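Local coordinates for protein aminotransferase, class III (Thermomicrobium roseum, PDB 6IO1) that probably transfers amino groups with the help of pyridoxal phosphate, acting as a thermostable (S)-enantioselective omega-transaminase, at residues B[150-155]-B[186-191]; B[233-238]-B[379-384]; B[161-166]-B[179-184]. One frame throughout, in Å; residues are numbered along the deposited sequence.

Contact 1 is the hub. Its loop 150-155 carries Tyr154 and His155 of the cofactor pocket, and it touches both other contacts. Toward contact 2, with centres about 10 Å apart, Tyr188 OH lies 2.6 Å from Glu383 OE1, a probable hydrogen bond, and Arg191 NE makes a 2.9 Å salt bridge to Glu383 OE2. Contact 3, its centre about 13 Å from that of contact 1, lies within the chain loop that contact 1 closes and joins it through backbone bonds of Arg151 with Leu184 and Ala153 with Gly166. Contacts 2 and 3 do not touch. PMP lies about 8 Å from the Met379 side chain and about 7 Å from that of Thr165 in contact 3.

Contact 1: residues B[150-155]-B[186-191]; sequences RRMAYH and APYKYR. With PMP (4'-deoxy-4'-aminopyridoxal-5'-phosphate), chain C.
Met152 reaches across to two residues at once. Its sulfur SD rests on Ala186 CB at 3.5 Å, and its methyl CE lies over the Tyr188 ring, 4.1 Å from the centroid and 29° off the normal, a CH-pi contact. SD adds an oblique Met-aromatic contact, 3.6 Å from Tyr188 CD2. The final bend of the methionine chain (chi3 77°) folds CE onto the ring face. Tyr188 CG stands anti to its own backbone N (chi1 -180°), which turns the ring toward Met152, and the two side chains cross at about a right angle.

Beside this pair backbone meets side chain: Arg151 O is 2.9 Å from the methyl CB of Ala186, a tight fit. Arg150 adds a looser contact, its NH1 lying obliquely 3.9 Å from Pro187 CG, while the guanidinium bonds to Glu227 O through NH2 and to Tyr242 OH through NH1.

The next layer is the loop's own shape. A type II beta turn from Arg150 to Ala153, closed by Ala153 N to Arg150 O at 3.2 Å, presents Met152 to the second segment. Past the turn the chain brings Tyr154 and His155 to the cofactor, as in class-III pyridoxal-phosphate aminotransferases. Tyr154 turns a ring edge to PMP, with a modelled approach too close to be trusted, and His155 O comes 3.4 Å from PMP C6. His155 ND1 bonds to Asp260, another pocket residue.

The turn follows strand 146-150 of the seven-stranded mixed sheet, and Tyr188 stands at the N-cap position of helix 189-192. Around them, helix 198-216 packs on Pro187, strand 221-226 on Arg150 and His155, and strand 370-376 on Tyr188.

Contact 2: residues B[233-238]-B[379-384]; sequences GGVVVP and MLLVEV
Leu381 and Val235 each lay a methyl on a peptide plane of the opposite segment, and these planes are the flat groups of the contact. Leu381 CD1 sits over one face of the Gly234-Val235 peptide, 3.4 Å from Gly234 C and 3.3 Å from Gly234 O. In return Val235 CG1 stands over a face of the Met379-Leu380 peptide, 3.8 Å from Met379 O. The other branch, CG2, lies 3.9 Å from Leu380 O, above the next peptide of the strand. Both valine methyls therefore cover backbone.

Side chain against side chain, Val235 CB and CG2 both lie 3.7 Å from Leu381 CB; the two side chains lie alongside, pointing opposite ways. Putting CG1 anti to the backbone N (chi1 -172°) spreads the valine's two methyls along the strand, CG1 to the Met379 end and CG2 to Leu381. In the loop's backbone, Gly234 O bonds to Arg374 NH2 and Val235 O to Arg374 NE. Arg374 thus ties the loop to strand 370-376, beside the strand that Val235 packs on.

The contact joins the loop that leads from strand 221-226 to helix 242-253 with a strand of the other mixed sheet. There strand 379-384 runs antiparallel to both its neighbours, 370-376 and 421-424; Val423 of the latter also packs on Val235 and Leu381, and helix 346-361 covers Leu380.

Contact 3: residues B[161-166]-B[179-184]; sequences ALSATG and PGFIHL
Phe181 and His183 swing the same way off their strand, chi1 -70° and -69°, each with CG opposite its own carbonyl carbon; as alternate residues of one strand they reach the end of helix 159-164 side by side. The Phe181 ring turns a face to Ser163, whose CB sits over the ring centre, 3.4 Å from the centroid and 13° off the normal, a close CH-pi contact. Ala164 comes in obliquely beside it, with CB 3.8 Å from Phe181 CE2. The serine hydroxyl OG bonds to Pro178 O, leaving its methylene to do the packing.

His183 works through NE2, which donates both to the carbonyl of Ser163 in the helix's last turn and to that of Thr165 just beyond it. Ser163 O, in the imidazole plane, is 2.8 Å away but the bond is bent and weak; Thr165 O at 3.2 Å, oblique to the ring, is weak too. A shared N-H fits that split. Gly166 CA lies obliquely to the same ring, 3.9 Å from His183 CD2.

Strands 146-150 and 181-184 are parallel neighbours in the mixed sheet, and helix 159-164 belongs to the connection between them, a beta-alpha-beta crossover in which the second strand packs back against the connecting helix. Strand 181-184 is the sheet's outermost on this side within the chain.

The chain leaves the helix at Thr165, whose N still bonds to Ala161 O at 2.8 Å. Its OG1 bonds to the backbone of His155 and Gly156, both of the PMP pocket. Trp171 meets the His183 ring at an inclined angle, and Ile129 and Arg133 of helix 121-138 pack on Phe181.

Contact 1: residues B[150-155]-B[186-191]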
# COMPACT_ATOMS: atom_id res chain seq x y z
N ARG B 150 2.20 -19.82 -8.99
CA ARG B 150 1.31 -20.94 -9.28
C ARG B 150 -0.07 -20.45 -9.69
O ARG B 150 -0.49 -19.34 -9.35
CB ARG B 150 1.19 -21.87 -8.07
CG ARG B 150 2.52 -22.46 -7.61
CD ARG B 150 2.39 -23.15 -6.27
NE ARG B 150 2.05 -22.22 -5.20
CZ ARG B 150 1.82 -22.58 -3.94
NH1 ARG B 150 1.92 -23.86 -3.59
NH2 ARG B 150 1.52 -21.67 -3.03
N ARG B 151 -0.76 -21.29 -10.45
CA ARG B 151 -2.18 -21.09 -10.70
C ARG B 151 -2.93 -21.14 -9.38
O ARG B 151 -2.56 -21.89 -8.47
CB ARG B 151 -2.72 -22.16 -11.65
CG ARG B 151 -2.18 -22.09 -13.07
CD ARG B 151 -2.70 -23.26 -13.89
NE ARG B 151 -2.35 -23.16 -15.31
CZ ARG B 151 -3.12 -22.60 -16.23
NH1 ARG B 151 -4.31 -22.12 -15.91
NH2 ARG B 151 -2.71 -22.56 -17.49
N MET B 152 -3.94 -20.28 -9.24
CA MET B 152 -4.79 -20.13 -8.06
C MET B 152 -4.07 -19.38 -6.94
O MET B 152 -4.63 -19.23 -5.86
CB MET B 152 -5.32 -21.47 -7.51
CG MET B 152 -6.03 -22.32 -8.55
SD MET B 152 -6.51 -23.95 -7.94
CE MET B 152 -7.95 -23.54 -6.95
N ALA B 153 -2.83 -18.93 -7.16
CA ALA B 153 -2.14 -18.12 -6.17
C ALA B 153 -2.69 -16.69 -6.18
O ALA B 153 -3.08 -16.17 -7.23
CB ALA B 153 -0.64 -18.10 -6.44
N TYR B 154 -2.73 -16.07 -5.00
CA TYR B 154 -3.14 -14.68 -4.86
C TYR B 154 -2.12 -13.96 -3.99
O TYR B 154 -1.98 -14.27 -2.80
CB TYR B 154 -4.54 -14.56 -4.28
CG TYR B 154 -5.03 -13.13 -4.26
CD1 TYR B 154 -5.59 -12.55 -5.39
CD2 TYR B 154 -4.91 -12.35 -3.11
CE1 TYR B 154 -6.03 -11.23 -5.38
CE2 TYR B 154 -5.34 -11.04 -3.09
CZ TYR B 154 -5.90 -10.49 -4.23
OH TYR B 154 -6.33 -9.18 -4.21
N HIS B 155 -1.41 -12.99 -4.57
CA HIS B 155 -0.38 -12.25 -3.87
C HIS B 155 -0.61 -10.74 -3.88
O HIS B 155 0.28 -9.98 -3.48
CB HIS B 155 0.99 -12.56 -4.47
CG HIS B 155 1.32 -14.02 -4.48
ND1 HIS B 155 1.62 -14.73 -3.34
CD2 HIS B 155 1.40 -14.91 -5.51
CE1 HIS B 155 1.87 -15.99 -3.66
NE2 HIS B 155 1.74 -16.12 -4.97
N ALA B 186 -1.41 -25.42 -9.61
CA ALA B 186 -1.76 -25.38 -8.17
C ALA B 186 -1.78 -26.81 -7.62
O ALA B 186 -2.25 -27.71 -8.34
CB ALA B 186 -3.10 -24.71 -7.99
N PRO B 187 -1.35 -27.07 -6.36
CA PRO B 187 -1.40 -28.41 -5.78
C PRO B 187 -2.84 -28.57 -5.27
O PRO B 187 -3.05 -28.56 -4.07
CB PRO B 187 -0.41 -28.31 -4.61
CG PRO B 187 -0.52 -26.87 -4.17
CD PRO B 187 -0.77 -26.08 -5.44
N TYR B 188 -3.77 -28.73 -6.22
CA TYR B 188 -5.20 -28.82 -5.96
C TYR B 188 -5.64 -30.25 -6.28
O TYR B 188 -6.04 -30.56 -7.40
CB TYR B 188 -5.91 -27.76 -6.80
CG TYR B 188 -7.42 -27.66 -6.69
CD1 TYR B 188 -8.09 -28.07 -5.55
CD2 TYR B 188 -8.16 -27.13 -7.73
CE1 TYR B 188 -9.47 -27.96 -5.47
CE2 TYR B 188 -9.53 -27.01 -7.66
CZ TYR B 188 -10.18 -27.43 -6.52
OH TYR B 188 -11.55 -27.32 -6.44
N LYS B 189 -5.58 -31.11 -5.26
CA LYS B 189 -5.78 -32.55 -5.48
C LYS B 189 -7.20 -32.88 -5.92
O LYS B 189 -7.41 -33.80 -6.71
CB LYS B 189 -5.43 -33.32 -4.21
CG LYS B 189 -5.17 -34.80 -4.44
CD LYS B 189 -4.95 -35.52 -3.12
CE LYS B 189 -4.47 -36.94 -3.35
NZ LYS B 189 -4.70 -37.82 -2.17
N TYR B 190 -8.20 -32.15 -5.40
CA TYR B 190 -9.59 -32.50 -5.65
C TYR B 190 -9.91 -32.54 -7.14
O TYR B 190 -10.69 -33.39 -7.59
CB TYR B 190 -10.51 -31.51 -4.93
CG TYR B 190 -11.99 -31.74 -5.17
CD1 TYR B 190 -12.62 -32.89 -4.72
CD2 TYR B 190 -12.76 -30.79 -5.82
CE1 TYR B 190 -13.97 -33.10 -4.93
CE2 TYR B 190 -14.11 -30.98 -6.04
CZ TYR B 190 -14.71 -32.14 -5.59
OH TYR B 190 -16.05 -32.34 -5.80
N ARG B 191 -9.32 -31.63 -7.92
CA ARG B 191 -9.58 -31.59 -9.35
C ARG B 191 -8.37 -31.91 -10.21
O ARG B 191 -8.55 -32.27 -11.38
CB ARG B 191 -10.11 -30.20 -9.74
CG ARG B 191 -11.42 -29.84 -9.05
CD ARG B 191 -12.04 -28.58 -9.64
NE ARG B 191 -13.37 -28.34 -9.09
CZ ARG B 191 -14.49 -28.80 -9.62
NH1 ARG B 191 -14.45 -29.52 -10.73
NH2 ARG B 191 -15.66 -28.54 -9.05
N1 PMP C . -1.06 -11.75 -0.19
C2 PMP C . -2.03 -12.59 0.15
C2A PMP C . -1.66 -14.00 0.51
C3 PMP C . -3.37 -12.18 0.16
O3 PMP C . -4.34 -13.07 0.51
C4 PMP C . -3.69 -10.87 -0.18
C4A PMP C . -5.12 -10.40 -0.18
N4A PMP C . -5.95 -11.12 0.80
C5 PMP C . -2.66 -9.99 -0.54
C6 PMP C . -1.36 -10.48 -0.52
C5A PMP C . -2.94 -8.57 -0.92
O4P PMP C . -2.93 -7.71 0.26
P PMP C . -3.34 -6.14 0.17
O1P PMP C . -3.18 -5.60 1.58
O2P PMP C . -2.37 -5.52 -0.82
O3P PMP C . -4.77 -6.13 -0.31

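Contact 2: residues B[233-238]-B[379-384]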
# COMPACT_ATOMS: atom_id res chain seq x y z
N GLY B 233 -7.31 -18.03 -3.56
CA GLY B 233 -7.49 -18.93 -4.68
C GLY B 233 -8.47 -20.05 -4.43
O GLY B 233 -8.94 -20.67 -5.39
N GLY B 234 -8.78 -20.34 -3.17
CA GLY B 234 -9.75 -21.38 -2.87
C GLY B 234 -9.37 -22.34 -1.76
O GLY B 234 -9.78 -23.50 -1.79
N VAL B 235 -8.61 -21.85 -0.77
CA VAL B 235 -8.18 -22.64 0.38
C VAL B 235 -7.63 -23.98 -0.10
O VAL B 235 -8.17 -25.04 0.20
CB VAL B 235 -9.33 -22.83 1.39
CG1 VAL B 235 -8.81 -23.47 2.68
CG2 VAL B 235 -9.97 -21.49 1.71
N VAL B 236 -6.55 -23.92 -0.89
CA VAL B 236 -5.93 -25.12 -1.43
C VAL B 236 -4.90 -25.60 -0.42
O VAL B 236 -3.82 -25.02 -0.29
CB VAL B 236 -5.30 -24.86 -2.80
CG1 VAL B 236 -4.71 -26.15 -3.36
CG2 VAL B 236 -6.32 -24.27 -3.75
N VAL B 237 -5.23 -26.67 0.30
CA VAL B 237 -4.31 -27.26 1.27
C VAL B 237 -3.38 -28.19 0.50
O VAL B 237 -3.84 -29.13 -0.16
CB VAL B 237 -5.07 -28.01 2.38
CG1 VAL B 237 -4.09 -28.53 3.42
CG2 VAL B 237 -6.10 -27.10 3.02
N PRO B 238 -2.07 -27.97 0.56
CA PRO B 238 -1.15 -28.78 -0.25
C PRO B 238 -1.09 -30.20 0.28
O PRO B 238 -1.37 -30.44 1.46
CB PRO B 238 0.19 -28.06 -0.07
CG PRO B 238 0.09 -27.43 1.28
CD PRO B 238 -1.36 -27.01 1.41
N MET B 379 -8.69 -21.59 8.35
CA MET B 379 -9.01 -21.37 6.94
C MET B 379 -9.85 -22.54 6.45
O MET B 379 -9.37 -23.68 6.43
CB MET B 379 -7.73 -21.24 6.11
CG MET B 379 -6.75 -20.21 6.63
SD MET B 379 -5.18 -20.23 5.75
CE MET B 379 -5.74 -20.08 4.06
N LEU B 380 -11.10 -22.28 6.06
CA LEU B 380 -11.98 -23.37 5.65
C LEU B 380 -12.75 -22.99 4.40
O LEU B 380 -13.04 -21.82 4.16
CB LEU B 380 -12.95 -23.75 6.78
CG LEU B 380 -12.31 -24.23 8.08
CD1 LEU B 380 -12.44 -23.17 9.17
CD2 LEU B 380 -12.90 -25.55 8.54
N LEU B 381 -13.09 -24.01 3.61
CA LEU B 381 -13.84 -23.81 2.38
C LEU B 381 -14.78 -24.99 2.14
O LEU B 381 -14.40 -26.16 2.31
CB LEU B 381 -12.91 -23.64 1.17
CG LEU B 381 -13.57 -23.15 -0.13
CD1 LEU B 381 -12.64 -22.22 -0.87
CD2 LEU B 381 -13.96 -24.31 -1.03
N VAL B 382 -16.01 -24.66 1.75
CA VAL B 382 -17.02 -25.60 1.28
C VAL B 382 -17.18 -25.36 -0.21
O VAL B 382 -17.71 -24.31 -0.62
CB VAL B 382 -18.35 -25.42 2.02
CG1 VAL B 382 -19.40 -26.37 1.47
CG2 VAL B 382 -18.17 -25.60 3.52
N GLU B 383 -16.69 -26.29 -1.03
CA GLU B 383 -16.79 -26.20 -2.48
C GLU B 383 -18.13 -26.77 -2.92
O GLU B 383 -18.44 -27.93 -2.64
CB GLU B 383 -15.64 -26.94 -3.15
CG GLU B 383 -15.73 -26.96 -4.67
CD GLU B 383 -14.40 -27.27 -5.33
OE1 GLU B 383 -13.36 -27.25 -4.63
OE2 GLU B 383 -14.39 -27.52 -6.55
N VAL B 384 -18.92 -25.95 -3.62
CA VAL B 384 -20.27 -26.32 -4.03
C VAL B 384 -20.24 -26.74 -5.49
O VAL B 384 -19.62 -26.07 -6.34
CB VAL B 384 -21.25 -25.15 -3.82
CG1 VAL B 384 -22.59 -25.45 -4.46
CG2 VAL B 384 -21.41 -24.87 -2.33

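Contact 3: residues B[161-166]-B[179-184]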
# COMPACT_ATOMS: atom_id res chain seq x y z
N ALA B 161 3.01 -8.03 -7.82
CA ALA B 161 2.09 -8.94 -7.14
C ALA B 161 0.95 -9.35 -8.06
O ALA B 161 0.57 -10.53 -8.11
CB ALA B 161 1.54 -8.30 -5.86
N LEU B 162 0.43 -8.40 -8.84
CA LEU B 162 -0.64 -8.73 -9.79
C LEU B 162 -0.18 -9.81 -10.76
O LEU B 162 -0.95 -10.72 -11.09
CB LEU B 162 -1.08 -7.47 -10.54
CG LEU B 162 -2.11 -7.62 -11.66
CD1 LEU B 162 -3.38 -8.34 -11.20
CD2 LEU B 162 -2.46 -6.26 -12.26
N SER B 163 1.06 -9.72 -11.24
CA SER B 163 1.59 -10.78 -12.09
C SER B 163 1.78 -12.07 -11.31
O SER B 163 1.53 -13.16 -11.83
CB SER B 163 2.91 -10.34 -12.72
OG SER B 163 2.72 -9.24 -13.59
N ALA B 164 2.24 -11.98 -10.05
CA ALA B 164 2.44 -13.17 -9.24
C ALA B 164 1.13 -13.92 -9.01
O ALA B 164 1.12 -15.16 -8.97
CB ALA B 164 3.09 -12.80 -7.91
N THR B 165 0.04 -13.19 -8.84
CA THR B 165 -1.27 -13.81 -8.66
C THR B 165 -1.62 -14.69 -9.84
O THR B 165 -1.42 -14.32 -11.00
CB THR B 165 -2.33 -12.72 -8.47
OG1 THR B 165 -2.17 -12.11 -7.18
CG2 THR B 165 -3.74 -13.30 -8.58
N GLY B 166 -2.16 -15.88 -9.55
CA GLY B 166 -2.49 -16.86 -10.57
C GLY B 166 -3.95 -17.01 -10.91
O GLY B 166 -4.31 -17.98 -11.60
N PRO B 179 6.54 -8.08 -17.07
CA PRO B 179 7.05 -9.36 -17.57
C PRO B 179 8.02 -10.06 -16.60
O PRO B 179 8.60 -9.39 -15.76
CB PRO B 179 7.80 -8.95 -18.84
CG PRO B 179 8.31 -7.56 -18.53
CD PRO B 179 7.22 -6.93 -17.69
N GLY B 180 8.14 -11.38 -16.73
CA GLY B 180 9.05 -12.16 -15.92
C GLY B 180 8.40 -13.12 -14.94
O GLY B 180 9.09 -13.60 -14.03
N PHE B 181 7.11 -13.39 -15.06
CA PHE B 181 6.42 -14.27 -14.13
C PHE B 181 5.98 -15.55 -14.83
O PHE B 181 5.40 -15.50 -15.91
CB PHE B 181 5.21 -13.55 -13.51
CG PHE B 181 5.59 -12.45 -12.56
CD1 PHE B 181 6.15 -11.27 -13.03
CD2 PHE B 181 5.40 -12.60 -11.19
CE1 PHE B 181 6.51 -10.26 -12.15
CE2 PHE B 181 5.76 -11.59 -10.32
CZ PHE B 181 6.31 -10.42 -10.80
N ILE B 182 6.27 -16.68 -14.19
CA ILE B 182 5.93 -18.00 -14.72
C ILE B 182 5.00 -18.67 -13.73
O ILE B 182 5.28 -18.70 -12.52
CB ILE B 182 7.19 -18.85 -14.95
CG1 ILE B 182 8.13 -18.15 -15.93
CG2 ILE B 182 6.82 -20.24 -15.46
CD1 ILE B 182 9.58 -18.45 -15.71
N HIS B 183 3.89 -19.21 -14.23
CA HIS B 183 2.85 -19.77 -13.38
C HIS B 183 2.86 -21.29 -13.47
O HIS B 183 2.78 -21.85 -14.57
CB HIS B 183 1.48 -19.21 -13.76
CG HIS B 183 1.32 -17.76 -13.42
ND1 HIS B 183 1.61 -16.75 -14.31
CD2 HIS B 183 0.97 -17.16 -12.26
CE1 HIS B 183 1.41 -15.59 -13.72
NE2 HIS B 183 1.02 -15.81 -12.48
N LEU B 184 2.98 -21.94 -12.32
CA LEU B 184 2.94 -23.38 -12.20
C LEU B 184 1.53 -23.84 -11.86
O LEU B 184 0.64 -23.04 -11.56
CB LEU B 184 3.93 -23.85 -11.13
CG LEU B 184 5.41 -23.47 -11.26
CD1 LEU B 184 6.11 -23.54 -9.90
CD2 LEU B 184 6.11 -24.37 -12.25